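Local coordinates for protein DR2417 (Deinococcus radiodurans, PDB 4XWW) that degrades RNA as the two-metal-ion 5'-3' exonuclease RNase J and probably takes part in the maturation or decay of cellular RNA, at residues K78-T83 / Y95-L100; G85-I90 / R116-E121; V132-E137 / I155-G160. All coordinates share one frame; numbering follows the deposited sequence.

Interaction 1. Residues K78-T83 / Y95-L100; sequences KGWILT and YIFARL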
loop_
_atom_site.group_PDB
_atom_site.type_symbol
_atom_site.label_atom_id
_atom_site.label_comp_id
_atom_site.label_asym_id
_atom_site.label_seq_id
_atom_site.Cartn_x
_atom_site.Cartn_y
_atom_site.Cartn_z
ATOM N N LYS A 78 7.082 37.424 13.832
ATOM C CA LYS A 78 8.253 37.874 14.573
ATOM C C LYS A 78 9.430 36.943 14.354
ATOM O O LYS A 78 10.583 37.330 14.539
ATOM C CB LYS A 78 7.942 37.979 16.066
ATOM C CG LYS A 78 6.962 39.075 16.393
ATOM C CD LYS A 78 7.494 40.422 15.912
ATOM C CE LYS A 78 6.365 41.414 15.762
ATOM N NZ LYS A 78 6.838 42.716 15.192
ATOM N N GLY A 79 9.140 35.710 13.958
ATOM C CA GLY A 79 10.204 34.749 13.755
ATOM C C GLY A 79 9.760 33.309 13.676
ATOM O O GLY A 79 8.570 32.997 13.749
ATOM N N TRP A 80 10.751 32.428 13.552
ATOM C CA TRP A 80 10.539 31.029 13.306
ATOM C C TRP A 80 11.345 30.180 14.278
ATOM O O TRP A 80 12.471 30.542 14.640
ATOM C CB TRP A 80 10.947 30.690 11.868
ATOM C CG TRP A 80 9.895 29.982 11.040
ATOM C CD1 TRP A 80 9.557 28.654 11.091
ATOM C CD2 TRP A 80 9.065 30.561 10.026
ATOM N NE1 TRP A 80 8.568 28.378 10.178
ATOM C CE2 TRP A 80 8.254 29.530 9.506
ATOM C CE3 TRP A 80 8.932 31.853 9.501
ATOM C CZ2 TRP A 80 7.317 29.748 8.493
ATOM C CZ3 TRP A 80 7.997 32.068 8.493
ATOM C CH2 TRP A 80 7.205 31.017 8.002
ATOM N N ILE A 81 10.754 29.058 14.677
ATOM C CA ILE A 81 11.417 27.994 15.418
ATOM C C ILE A 81 11.491 26.756 14.528
ATOM O O ILE A 81 10.473 26.350 13.966
ATOM C CB ILE A 81 10.645 27.637 16.698
ATOM C CG1 ILE A 81 10.627 28.821 17.672
ATOM C CG2 ILE A 81 11.217 26.393 17.377
ATOM C CD1 ILE A 81 9.667 28.605 18.795
ATOM N N LEU A 82 12.682 26.172 14.392
ATOM C CA LEU A 82 12.840 24.922 13.640
ATOM C C LEU A 82 13.273 23.809 14.594
ATOM O O LEU A 82 14.380 23.864 15.140
ATOM C CB LEU A 82 13.867 25.086 12.508
ATOM C CG LEU A 82 13.619 26.211 11.512
ATOM C CD1 LEU A 82 14.630 26.117 10.377
ATOM C CD2 LEU A 82 12.200 26.069 10.964
ATOM N N THR A 83 12.414 22.803 14.793
ATOM C CA THR A 83 12.663 21.806 15.840
ATOM C C THR A 83 13.704 20.744 15.462
ATOM O O THR A 83 14.419 20.257 16.326
ATOM C CB THR A 83 11.366 21.075 16.281
ATOM O OG1 THR A 83 10.774 20.376 15.169
ATOM C CG2 THR A 83 10.336 22.072 16.874
ATOM N N TYR A 95 9.816 27.059 -0.303
ATOM C CA TYR A 95 8.569 27.565 -0.867
ATOM C C TYR A 95 7.931 28.643 0.007
ATOM O O TYR A 95 7.456 29.660 -0.499
ATOM C CB TYR A 95 7.600 26.402 -1.084
ATOM C CG TYR A 95 8.235 25.288 -1.888
ATOM C CD1 TYR A 95 8.941 24.266 -1.259
ATOM C CD2 TYR A 95 8.167 25.281 -3.279
ATOM C CE1 TYR A 95 9.536 23.253 -1.995
ATOM C CE2 TYR A 95 8.762 24.273 -4.019
ATOM C CZ TYR A 95 9.444 23.263 -3.371
ATOM O OH TYR A 95 10.035 22.255 -4.097
ATOM N N ILE A 96 7.946 28.425 1.316
ATOM C CA ILE A 96 7.373 29.368 2.273
ATOM C C ILE A 96 8.235 30.640 2.418
ATOM O O ILE A 96 7.716 31.761 2.293
ATOM C CB ILE A 96 7.171 28.681 3.662
ATOM C CG1 ILE A 96 6.182 27.507 3.551
ATOM C CG2 ILE A 96 6.744 29.721 4.724
ATOM C CD1 ILE A 96 6.221 26.532 4.707
ATOM N N PHE A 97 9.537 30.489 2.668
ATOM C CA PHE A 97 10.390 31.664 2.909
ATOM C C PHE A 97 10.458 32.591 1.687
ATOM O O PHE A 97 10.609 33.797 1.839
ATOM C CB PHE A 97 11.819 31.263 3.313
ATOM C CG PHE A 97 11.947 30.726 4.721
ATOM C CD1 PHE A 97 10.938 30.908 5.658
ATOM C CD2 PHE A 97 13.097 30.052 5.109
ATOM C CE1 PHE A 97 11.066 30.414 6.955
ATOM C CE2 PHE A 97 13.236 29.547 6.404
ATOM C CZ PHE A 97 12.218 29.737 7.332
ATOM N N ALA A 98 10.341 32.038 0.479
ATOM C CA ALA A 98 10.425 32.863 -0.732
ATOM C C ALA A 98 9.271 33.859 -0.832
ATOM O O ALA A 98 9.392 34.892 -1.496
ATOM C CB ALA A 98 10.469 31.986 -1.977
ATOM N N ARG A 99 8.166 33.561 -0.158
ATOM C CA ARG A 99 6.968 34.386 -0.275
ATOM C C ARG A 99 6.735 35.310 0.927
ATOM O O ARG A 99 5.763 36.064 0.951
ATOM C CB ARG A 99 5.748 33.487 -0.487
ATOM C CG ARG A 99 5.865 32.577 -1.705
ATOM C CD ARG A 99 4.499 32.087 -2.153
ATOM N NE ARG A 99 3.627 33.208 -2.496
ATOM C CZ ARG A 99 2.321 33.105 -2.727
ATOM N NH1 ARG A 99 1.720 31.925 -2.652
ATOM N NH2 ARG A 99 1.616 34.189 -3.027
ATOM N N LEU A 100 7.629 35.267 1.914
ATOM C CA LEU A 100 7.458 36.046 3.145
ATOM C C LEU A 100 8.659 36.943 3.475
ATOM O O LEU A 100 9.750 36.757 2.945
ATOM C CB LEU A 100 7.173 35.087 4.312
ATOM C CG LEU A 100 5.826 34.345 4.262
ATOM C CD1 LEU A 100 5.776 33.251 5.322
ATOM C CD2 LEU A 100 4.647 35.304 4.429
#
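W80 reaches from strand 77-82 as a flat, broad plate, and F97, I96 and L100, from helix 93-97 and the type I turn of F97 to L100, close around the far half of its indole. F97 supplies the main bump. Its CE1 corner stands over one face of the six-membered ring, away from the middle, 3.6 Å from W80 CE3. The ring planes lie at 85° and their centroids are 5.0 Å apart, which makes the pair a T-shaped stack with F97 giving the edge and W80 the face. F97 has CG anti to its carbonyl carbon (chi1 -74°), and this carries the phenyl group back to the strand although its CB bond does not aim there.

Two methyl groups meet the far end of the six-membered ring. I96 CG2, the branch anti to the backbone N, comes in at a slant to within 3.6 Å of W80 CH2. L100 CD1 lies near the indole plane, against the edge, 3.8 Å from W80 CH2; the turn brings this residue round beside the ring. Further apolar groups continue the surround, with L70, V45, V103 and V105 also touching W80.

All four contributing side chains are buried, and across the contact they meet through carbon alone. The indole nitrogen is satisfied separately, through NE1 bonded to the carbonyl of D47. The chemistry therefore implies a hydrophobic contact, a phenyl edge on an indole face plus two methyl groups, while the NE1 bond probably helps fix the turn of the indole.

Interaction 2. Residues G85-I90 / R116-E121; sequences GHEDHI and REKLSE. With ZN (zinc ion), chain F; ZN (zinc ion), chain E; nucleotides of chain C.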
loop_
_atom_site.group_PDB
_atom_site.type_symbol
_atom_site.label_atom_id
_atom_site.label_comp_id
_atom_site.label_asym_id
_atom_site.label_seq_id
_atom_site.Cartn_x
_atom_site.Cartn_y
_atom_site.Cartn_z
ATOM N N GLY A 85 15.679 18.691 11.564
ATOM C CA GLY A 85 15.904 18.784 10.132
ATOM C C GLY A 85 15.218 17.697 9.282
ATOM O O GLY A 85 15.608 17.519 8.129
ATOM N N HIS A 86 14.232 16.985 9.819
ATOM C CA HIS A 86 13.449 16.044 8.978
ATOM C C HIS A 86 12.660 16.798 7.915
ATOM O O HIS A 86 12.206 17.918 8.140
ATOM C CB HIS A 86 12.485 15.191 9.817
ATOM C CG HIS A 86 13.110 13.969 10.398
ATOM N ND1 HIS A 86 12.694 13.408 11.585
ATOM C CD2 HIS A 86 14.135 13.195 9.962
ATOM C CE1 HIS A 86 13.426 12.345 11.858
ATOM N NE2 HIS A 86 14.299 12.186 10.876
ATOM N N GLU A 87 12.462 16.165 6.758
ATOM C CA GLU A 87 11.772 16.803 5.650
ATOM C C GLU A 87 10.335 17.179 5.962
ATOM O O GLU A 87 9.835 18.127 5.386
ATOM C CB GLU A 87 11.802 15.898 4.411
ATOM C CG GLU A 87 13.171 15.858 3.732
ATOM C CD GLU A 87 13.520 17.104 2.958
ATOM O OE1 GLU A 87 12.656 17.977 2.777
ATOM O OE2 GLU A 87 14.680 17.201 2.521
ATOM N N ASP A 88 9.667 16.461 6.856
ATOM C CA ASP A 88 8.298 16.883 7.177
ATOM C C ASP A 88 8.267 18.013 8.207
ATOM O O ASP A 88 7.191 18.404 8.676
ATOM C CB ASP A 88 7.450 15.699 7.666
ATOM C CG ASP A 88 7.886 15.175 9.004
ATOM O OD1 ASP A 88 9.108 15.034 9.212
ATOM O OD2 ASP A 88 6.995 14.881 9.829
ATOM N N HIS A 89 9.441 18.574 8.525
ATOM C CA HIS A 89 9.488 19.802 9.311
ATOM C C HIS A 89 10.240 20.943 8.631
ATOM O O HIS A 89 9.993 22.092 8.958
ATOM C CB HIS A 89 10.088 19.516 10.694
ATOM C CG HIS A 89 9.289 18.513 11.471
ATOM N ND1 HIS A 89 8.439 18.878 12.497
ATOM C CD2 HIS A 89 9.155 17.175 11.330
ATOM C CE1 HIS A 89 7.855 17.796 12.978
ATOM N NE2 HIS A 89 8.271 16.750 12.289
ATOM N N ILE A 90 11.122 20.649 7.675
ATOM C CA ILE A 90 11.817 21.738 6.983
ATOM C C ILE A 90 11.667 21.769 5.468
ATOM O O ILE A 90 12.109 22.719 4.826
ATOM C CB ILE A 90 13.334 21.733 7.293
ATOM C CG1 ILE A 90 13.995 20.436 6.839
ATOM C CG2 ILE A 90 13.543 21.892 8.788
ATOM C CD1 ILE A 90 15.485 20.556 6.659
ATOM N N ARG A 116 20.193 25.413 5.376
ATOM C CA ARG A 116 21.102 26.275 4.639
ATOM C C ARG A 116 21.401 25.689 3.263
ATOM O O ARG A 116 21.397 26.402 2.257
ATOM C CB ARG A 116 22.400 26.475 5.441
ATOM C CG ARG A 116 23.144 27.752 5.193
ATOM C CD ARG A 116 24.373 27.842 6.115
ATOM N NE ARG A 116 24.057 28.456 7.402
ATOM C CZ ARG A 116 24.161 27.852 8.583
ATOM N NH1 ARG A 116 24.584 26.597 8.668
ATOM N NH2 ARG A 116 23.846 28.519 9.687
ATOM N N GLU A 117 21.653 24.385 3.218
ATOM C CA GLU A 117 21.933 23.716 1.953
ATOM C C GLU A 117 20.701 23.710 1.048
ATOM O O GLU A 117 20.799 23.906 -0.167
ATOM C CB GLU A 117 22.409 22.288 2.204
ATOM C CG GLU A 117 23.111 21.673 1.023
ATOM C CD GLU A 117 23.016 20.166 1.017
ATOM O OE1 GLU A 117 23.031 19.580 -0.088
ATOM O OE2 GLU A 117 22.920 19.570 2.114
ATOM N N LYS A 118 19.547 23.479 1.656
ATOM C CA LYS A 118 18.270 23.477 0.957
ATOM C C LYS A 118 18.014 24.833 0.314
ATOM O O LYS A 118 17.677 24.915 -0.866
ATOM C CB LYS A 118 17.152 23.114 1.942
ATOM C CG LYS A 118 15.819 22.712 1.333
ATOM C CD LYS A 118 14.857 22.188 2.407
ATOM C CE LYS A 118 15.110 20.716 2.735
ATOM N NZ LYS A 118 14.586 19.813 1.666
ATOM N N LEU A 119 18.198 25.899 1.089
ATOM C CA LEU A 119 17.990 27.245 0.583
ATOM C C LEU A 119 18.986 27.569 -0.522
ATOM O O LEU A 119 18.649 28.247 -1.488
ATOM C CB LEU A 119 18.092 28.270 1.723
ATOM C CG LEU A 119 17.045 28.049 2.814
ATOM C CD1 LEU A 119 17.252 29.007 3.981
ATOM C CD2 LEU A 119 15.646 28.190 2.247
ATOM N N SER A 120 20.209 27.069 -0.382
ATOM C CA SER A 120 21.232 27.273 -1.397
ATOM C C SER A 120 20.812 26.691 -2.749
ATOM O O SER A 120 20.924 27.364 -3.776
ATOM C CB SER A 120 22.555 26.655 -0.948
ATOM O OG SER A 120 23.554 26.839 -1.932
ATOM N N GLU A 121 20.328 25.449 -2.740
ATOM C CA GLU A 121 19.843 24.783 -3.954
ATOM C C GLU A 121 18.792 25.624 -4.663
ATOM O O GLU A 121 18.686 25.604 -5.892
ATOM C CB GLU A 121 19.243 23.408 -3.634
ATOM C CG GLU A 121 20.167 22.440 -2.915
ATOM C CD GLU A 121 21.032 21.626 -3.858
ATOM O OE1 GLU A 121 20.760 21.627 -5.077
ATOM O OE2 GLU A 121 21.986 20.980 -3.375
HETATM ZN ZN ZN F . 7.813 14.674 11.868
HETATM ZN ZN ZN E . 11.108 13.921 12.859
ATOM P P U C 4 14.275 12.615 6.186
ATOM O OP1 U C 4 15.535 12.270 6.881
ATOM O OP2 U C 4 13.500 13.802 6.612
ATOM O "O5'" U C 4 14.642 12.731 4.641
ATOM C "C5'" U C 4 13.629 12.698 3.626
ATOM C "C4'" U C 4 13.559 11.328 2.998
ATOM O "O4'" U C 4 12.279 11.192 2.321
ATOM C "C3'" U C 4 14.619 11.023 1.941
ATOM O "O3'" U C 4 15.795 10.454 2.520
ATOM C "C2'" U C 4 13.855 10.141 0.961
ATOM O "O2'" U C 4 13.662 8.814 1.401
ATOM C "C1'" U C 4 12.491 10.823 0.973
ATOM N N1 U C 4 12.442 12.040 0.152
ATOM C C2 U C 4 11.842 11.952 -1.088
ATOM O O2 U C 4 11.358 10.920 -1.519
ATOM N N3 U C 4 11.829 13.123 -1.805
ATOM C C4 U C 4 12.342 14.343 -1.422
ATOM O O4 U C 4 12.251 15.305 -2.184
ATOM C C5 U C 4 12.947 14.350 -0.126
ATOM C C6 U C 4 12.975 13.226 0.599
ATOM P P U C 3 9.487 10.989 10.341
ATOM O OP1 U C 3 9.936 10.475 11.654
ATOM O OP2 U C 3 8.704 12.245 10.270
ATOM O "O5'" U C 3 10.772 11.118 9.413
ATOM C "C5'" U C 3 11.572 9.964 9.115
ATOM C "C4'" U C 3 11.950 9.971 7.656
ATOM O "O4'" U C 3 10.892 9.346 6.879
ATOM C "C3'" U C 3 12.167 11.357 7.055
ATOM O "O3'" U C 3 13.321 11.347 6.230
ATOM C "C2'" U C 3 10.906 11.585 6.228
ATOM O "O2'" U C 3 11.101 12.439 5.119
ATOM C "C1'" U C 3 10.583 10.165 5.774
ATOM N N1 U C 3 9.169 9.976 5.432
ATOM C C2 U C 3 8.874 9.382 4.221
ATOM O O2 U C 3 9.732 8.999 3.445
ATOM N N3 U C 3 7.534 9.248 3.957
ATOM C C4 U C 3 6.482 9.639 4.756
ATOM O O4 U C 3 5.326 9.447 4.374
ATOM C C5 U C 3 6.869 10.251 5.989
ATOM C C6 U C 3 8.168 10.399 6.275
HETATM O O HOH W 1 9.298 13.531 12.631
#
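K118 of helix 109-122 meets E87 in a salt bridge. Its NZ lies 2.7 Å from E87 OE2, on the syn lone pair, and makes a weak second bond to E87 OE1 at 2.9 Å, so the ammonium group faces both oxygens. The lysine leaves its helix extended and then bends at chi3 (-83°) and chi4 (-76°), curling its end round to the carboxylate.

Apolar packing is slight: I90 CD1 crosses K118 at a slant, 3.9 Å from its CE.

The RNA is held at the start of helix 87-90, where H86 is the N-cap. E87 N donates to OP2 of U4 of the RNA chain at 2.6 Å along a nearly straight line (172°), and the helix end would probably favour this anion. The salt bridge may also ease repulsion between E87 and the phosphate. O5' of U3 of the RNA chain sits above the centre of the H86 ring.

Metal bonds complete the account. H86 ND1 binds one zinc ion at 2.1 Å together with H84 and H153; D88 OD2 and H89 NE2 bind the other, each at 2.2 Å, with H403. A water ligates both ions and donates to OP2 of the RNA's U3 at 2.8 Å.

The spacing of H84, H86, D88 and H89 is the HxHxDH signature of the metallo-beta-lactamase superfamily, here supplying, with H153 and H403, the protein ligands of the dinuclear zinc centre of a nuclease with RNA across it.

Interaction 3. Residues V132-E137 / I155-G160; sequences VTYGDE and IPDNAG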
loop_
_atom_site.group_PDB
_atom_site.type_symbol
_atom_site.label_atom_id
_atom_site.label_comp_id
_atom_site.label_asym_id
_atom_site.label_seq_id
_atom_site.Cartn_x
_atom_site.Cartn_y
_atom_site.Cartn_z
ATOM N N VAL A 132 20.886 28.025 17.839
ATOM C CA VAL A 132 20.686 27.880 19.269
ATOM C C VAL A 132 21.248 26.549 19.736
ATOM O O VAL A 132 21.666 25.714 18.936
ATOM C CB VAL A 132 19.197 27.972 19.669
ATOM C CG1 VAL A 132 18.644 29.370 19.404
ATOM C CG2 VAL A 132 18.354 26.893 18.965
ATOM N N THR A 133 21.249 26.339 21.040
ATOM C CA THR A 133 21.484 24.997 21.549
ATOM C C THR A 133 20.553 24.757 22.725
ATOM O O THR A 133 19.821 25.651 23.119
ATOM C CB THR A 133 22.934 24.777 21.961
ATOM O OG1 THR A 133 23.143 23.380 22.222
ATOM C CG2 THR A 133 23.251 25.588 23.204
ATOM N N TYR A 134 20.547 23.536 23.251
ATOM C CA TYR A 134 19.631 23.201 24.331
ATOM C C TYR A 134 19.826 24.149 25.505
ATOM O O TYR A 134 20.959 24.418 25.917
ATOM C CB TYR A 134 19.831 21.762 24.774
ATOM C CG TYR A 134 19.726 20.790 23.635
ATOM C CD1 TYR A 134 18.560 20.703 22.876
ATOM C CD2 TYR A 134 20.787 19.976 23.301
ATOM C CE1 TYR A 134 18.459 19.816 21.824
ATOM C CE2 TYR A 134 20.696 19.093 22.248
ATOM C CZ TYR A 134 19.527 19.015 21.520
ATOM O OH TYR A 134 19.441 18.147 20.474
ATOM N N GLY A 135 18.712 24.658 26.013
ATOM C CA GLY A 135 18.714 25.546 27.159
ATOM C C GLY A 135 18.621 27.014 26.801
ATOM O O GLY A 135 18.308 27.851 27.652
ATOM N N ASP A 136 18.907 27.332 25.544
ATOM C CA ASP A 136 18.797 28.703 25.077
ATOM C C ASP A 136 17.357 29.167 25.164
ATOM O O ASP A 136 16.434 28.405 24.909
ATOM C CB ASP A 136 19.300 28.844 23.642
ATOM C CG ASP A 136 20.815 28.921 23.559
ATOM O OD1 ASP A 136 21.457 29.114 24.610
ATOM O OD2 ASP A 136 21.358 28.804 22.445
ATOM N N GLU A 137 17.193 30.430 25.531
ATOM C CA GLU A 137 15.890 31.072 25.577
ATOM C C GLU A 137 15.905 32.243 24.622
ATOM O O GLU A 137 16.732 33.154 24.758
ATOM C CB GLU A 137 15.549 31.559 26.986
ATOM C CG GLU A 137 15.125 30.473 27.956
ATOM C CD GLU A 137 14.649 31.035 29.290
ATOM O OE1 GLU A 137 15.267 30.711 30.327
ATOM O OE2 GLU A 137 13.656 31.795 29.304
ATOM N N ILE A 155 16.896 11.688 14.360
ATOM C CA ILE A 155 17.892 12.599 13.776
ATOM C C ILE A 155 18.481 13.420 14.940
ATOM O O ILE A 155 17.778 13.691 15.909
ATOM C CB ILE A 155 17.263 13.522 12.682
ATOM C CG1 ILE A 155 18.345 14.234 11.852
ATOM C CG2 ILE A 155 16.315 14.562 13.308
ATOM C CD1 ILE A 155 17.789 15.092 10.708
ATOM N N PRO A 156 19.779 13.766 14.883
ATOM C CA PRO A 156 20.373 14.603 15.939
ATOM C C PRO A 156 19.823 16.037 15.960
ATOM O O PRO A 156 19.156 16.459 14.998
ATOM C CB PRO A 156 21.872 14.615 15.584
ATOM C CG PRO A 156 22.083 13.404 14.752
ATOM C CD PRO A 156 20.804 13.203 13.980
ATOM N N ASP A 157 20.112 16.762 17.037
ATOM C CA ASP A 157 19.785 18.181 17.149
ATOM C C ASP A 157 18.280 18.375 17.025
ATOM O O ASP A 157 17.805 19.271 16.330
ATOM C CB ASP A 157 20.535 18.998 16.099
ATOM C CG ASP A 157 21.967 19.334 16.521
ATOM O OD1 ASP A 157 22.313 19.154 17.715
ATOM O OD2 ASP A 157 22.741 19.786 15.648
ATOM N N ASN A 158 17.559 17.496 17.714
ATOM C CA ASN A 158 16.106 17.520 17.789
ATOM C C ASN A 158 15.649 18.153 19.087
ATOM O O ASN A 158 16.099 17.765 20.166
ATOM C CB ASN A 158 15.561 16.101 17.693
ATOM C CG ASN A 158 14.064 16.066 17.720
ATOM O OD1 ASN A 158 13.421 16.366 16.723
ATOM N ND2 ASN A 158 13.493 15.687 18.861
ATOM N N ALA A 159 14.765 19.140 18.997
ATOM C CA ALA A 159 14.344 19.845 20.197
ATOM C C ALA A 159 12.857 19.793 20.402
ATOM O O ALA A 159 12.079 19.754 19.447
ATOM C CB ALA A 159 14.791 21.322 20.155
ATOM N N GLY A 160 12.478 19.815 21.672
ATOM C CA GLY A 160 11.182 20.318 22.072
ATOM C C GLY A 160 11.384 21.753 22.542
ATOM O O GLY A 160 12.529 22.268 22.607
HETATM O O HOH W 2 18.163 15.483 19.920
HETATM O O HOH W 3 22.547 17.278 19.803
#
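D157 is the first residue of 155-160 to meet Y134, whose OH lies 3.3 Å from D157 CA. Its side chain reaches the phenol through water: one molecule donates to D157 OD1 at 2.8 Å and is hydrogen-bonded to Y134 OH at 3.3 Å. The other carboxylate oxygen, OD2, accepts from L110 N at the start of helix 109-122.

N158 follows with its backbone turned to the tyrosine. A second water accepts from N158 N at 3.0 Å and also bonds Y134 OH at 3.0 Å, while N158 O lies near the phenol plane, 3.5 Å from Y134 CE1. The CB bond of N158 points away, and its amide ND2 donates to the carbonyls of D175 and M151.

A159, where strand 159-165 begins, adds the last contact: its CB stands at the ring edge, 4.3 Å from Y134 CE1.

Y134 is presented by a type II turn from T133 to D136, with G135 at positive phi. Its CG is anti to the carbonyl carbon (chi1 -54°), which carries the phenol across. D136 N bonds T133 O across the turn, and D136 OD2 also accepts from T133 N at 2.8 Å, the donor lying above the carboxylate plane.

The turn links the edge strands 128-131 and 137-140 of the two sheets of the metallo-beta-lactamase sandwich, and Y134 packs on the backbone of N158, whose side chain lies against the zinc ligands H84 and H153.

How the interactions relate
All three contacts belong to the metallo-beta-lactamase domain. Interactions 1 and 2 alternate along the chain, since strand 77-82 leads through helix 87-90 to helix 93-97 and then helix 109-122; interaction 3 follows both. The centres of interactions 1 and 2 are about 11 Å apart. From interaction 1 to interaction 3 the centres are about 18 Å apart, and from interaction 2 to interaction 3 about 17 Å. T83 packs beside H89, and T83 O probably accepts a hydrogen bond from A159 N (2.9 Å), linking segment 78-83 to strand 159-165 of the other sheet. I155 packs on H86. Interaction 2 holds metal ligands, while interactions 1 and 3 reach the site through T83 and N158.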